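Local coordinates for protein carbonic anhydrase (Geobacillus kaustophilus, PDB 3VNP) that catalyses the reversible hydration of carbon dioxide to hydrogencarbonate as a homotrimeric gamma-class enzyme with magnesium or zinc in its active site, at residues 52-57 / 74-79. Numbering follows the deposited sequence.
Sequences IGNRVN and IEDGVT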
loop_
_atom_site.group_PDB
_atom_site.type_symbol
_atom_site.label_atom_id
_atom_site.label_comp_id
_atom_site.label_asym_id
_atom_site.label_seq_id
_atom_site.Cartn_x
_atom_site.Cartn_y
_atom_site.Cartn_z
ATOM N N ILE A 52 -7.660 -17.715 -9.101
ATOM C CA ILE A 52 -7.354 -17.851 -7.684
ATOM C C ILE A 52 -7.996 -19.119 -7.137
ATOM O O ILE A 52 -9.212 -19.253 -7.134
ATOM C CB ILE A 52 -7.874 -16.626 -6.896
ATOM C CG1 ILE A 52 -7.247 -15.348 -7.464
ATOM C CG2 ILE A 52 -7.544 -16.775 -5.417
ATOM C CD1 ILE A 52 -7.801 -14.077 -6.880
ATOM N N GLY A 53 -7.162 -20.038 -6.661
ATOM C CA GLY A 53 -7.637 -21.307 -6.144
ATOM C C GLY A 53 -8.605 -21.243 -4.985
ATOM O O GLY A 53 -9.237 -20.210 -4.740
ATOM N N ASN A 54 -8.708 -22.368 -4.275
ATOM C CA ASN A 54 -9.591 -22.518 -3.124
ATOM C C ASN A 54 -8.800 -22.360 -1.827
ATOM O O ASN A 54 -7.594 -22.586 -1.798
ATOM C CB ASN A 54 -10.254 -23.907 -3.155
ATOM C CG ASN A 54 -10.965 -24.187 -4.475
ATOM O OD1 ASN A 54 -12.019 -23.620 -4.759
ATOM N ND2 ASN A 54 -10.382 -25.053 -5.291
ATOM N N ARG A 55 -9.489 -21.963 -0.761
ATOM C CA ARG A 55 -8.878 -21.784 0.550
ATOM C C ARG A 55 -7.679 -20.846 0.550
ATOM O O ARG A 55 -6.773 -20.981 1.376
ATOM C CB ARG A 55 -8.450 -23.130 1.115
ATOM C CG ARG A 55 -9.484 -24.210 0.967
ATOM C CD ARG A 55 -9.085 -25.420 1.771
ATOM N NE ARG A 55 -9.469 -25.283 3.171
ATOM C CZ ARG A 55 -8.654 -25.517 4.196
ATOM N NH1 ARG A 55 -7.398 -25.895 3.973
ATOM N NH2 ARG A 55 -9.099 -25.390 5.444
ATOM N N VAL A 56 -7.678 -19.894 -0.374
ATOM C CA VAL A 56 -6.596 -18.922 -0.477
ATOM C C VAL A 56 -6.952 -17.643 0.280
ATOM O O VAL A 56 -8.131 -17.296 0.390
ATOM C CB VAL A 56 -6.350 -18.529 -1.951
ATOM C CG1 VAL A 56 -5.347 -17.389 -2.024
ATOM C CG2 VAL A 56 -5.875 -19.738 -2.744
ATOM N N ASN A 57 -5.952 -16.954 0.821
ATOM C CA ASN A 57 -6.219 -15.685 1.496
ATOM C C ASN A 57 -5.307 -14.612 0.931
ATOM O O ASN A 57 -4.089 -14.773 0.885
ATOM C CB ASN A 57 -6.055 -15.770 3.022
ATOM C CG ASN A 57 -4.622 -15.977 3.458
ATOM O OD1 ASN A 57 -4.188 -17.110 3.696
ATOM N ND2 ASN A 57 -3.872 -14.883 3.572
ATOM N N ILE A 74 -2.918 -18.183 -8.868
ATOM C CA ILE A 74 -2.688 -18.355 -7.439
ATOM C C ILE A 74 -3.386 -19.649 -7.033
ATOM O O ILE A 74 -4.594 -19.658 -6.814
ATOM C CB ILE A 74 -3.290 -17.191 -6.628
ATOM C CG1 ILE A 74 -2.705 -15.860 -7.105
ATOM C CG2 ILE A 74 -3.028 -17.405 -5.143
ATOM C CD1 ILE A 74 -3.258 -14.654 -6.381
ATOM N N GLU A 75 -2.627 -20.734 -6.920
ATOM C CA GLU A 75 -3.203 -22.036 -6.574
ATOM C C GLU A 75 -3.771 -22.156 -5.161
ATOM O O GLU A 75 -3.654 -21.242 -4.342
ATOM C CB GLU A 75 -2.174 -23.145 -6.817
ATOM C CG GLU A 75 -1.635 -23.159 -8.241
ATOM C CD GLU A 75 -0.783 -24.379 -8.542
ATOM O OE1 GLU A 75 -0.091 -24.872 -7.626
ATOM O OE2 GLU A 75 -0.793 -24.838 -9.704
ATOM N N ASP A 76 -4.386 -23.300 -4.883
ATOM C CA ASP A 76 -5.010 -23.555 -3.591
ATOM C C ASP A 76 -4.112 -23.389 -2.371
ATOM O O ASP A 76 -2.902 -23.599 -2.435
ATOM C CB ASP A 76 -5.611 -24.958 -3.585
ATOM C CG ASP A 76 -6.876 -25.058 -4.414
ATOM O OD1 ASP A 76 -6.903 -24.549 -5.558
ATOM O OD2 ASP A 76 -7.849 -25.661 -3.916
ATOM N N GLY A 77 -4.730 -22.995 -1.262
ATOM C CA GLY A 77 -4.023 -22.820 -0.004
ATOM C C GLY A 77 -2.975 -21.729 0.130
ATOM O O GLY A 77 -2.305 -21.647 1.160
ATOM N N VAL A 78 -2.824 -20.888 -0.887
ATOM C CA VAL A 78 -1.830 -19.819 -0.842
ATOM C C VAL A 78 -2.180 -18.707 0.145
ATOM O O VAL A 78 -3.343 -18.331 0.301
ATOM C CB VAL A 78 -1.621 -19.192 -2.241
ATOM C CG1 VAL A 78 -0.840 -17.884 -2.126
ATOM C CG2 VAL A 78 -0.872 -20.165 -3.128
ATOM N N THR A 79 -1.152 -18.198 0.814
ATOM C CA THR A 79 -1.308 -17.117 1.769
ATOM C C THR A 79 -0.587 -15.897 1.208
ATOM O O THR A 79 0.615 -15.937 0.972
ATOM C CB THR A 79 -0.682 -17.472 3.133
ATOM O OG1 THR A 79 -1.581 -18.300 3.877
ATOM C CG2 THR A 79 -0.393 -16.221 3.931
#
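Ile74 lies beside Ile52 where two successive turns of a left-handed parallel beta-helix, the hexapeptide-repeat fold of gamma-class carbonic anhydrases, round the same corner. The two isoleucines point the same way, Ile74 CD1 lying 4.2 Å from Ile52 CG1. Their pairing is a parallel beta bridge, and Ile74 O accepts the N-H of Gly53 almost linearly. Ile74 CG2 meets Val56 CG1 at 3.9 Å, the two side chains crossing at about a right angle.

From Glu75 the chain enters a type II beta turn ending at Val78; the Glu75 carboxylate leaves the contact for Arg92 and the backbone N of Lys93. Asp76, its CG turned to the side of its own backbone N (chi1 -74°), reaches back to Asn54 with both carboxylate oxygens. OD2 is met on its syn side by Asn54 ND2 at 2.9 Å. This bond lies near both planes, 5° out of the amide's and 16° out of the carboxylate's. OD1 takes the backbone N of Asn54 at 3.1 Å, but from above the carboxylate. Asn54 OD1 is held separately by the backbone N of Glu33, one coil earlier, which helps fix the amide's rotation.

Gly77 has the positive phi expected at the third position of this turn, and its N-H bonds to Asn54 O at 2.9 Å, while its own carbonyl receives Arg156 from helix 146-170, which packs along this side of the coils. Val78 O takes the N-H of Asn57, re-establishing parallel pairing after the corner. That pairing continues at Thr79, whose CA lies 5.1 Å from the CA of Asn57.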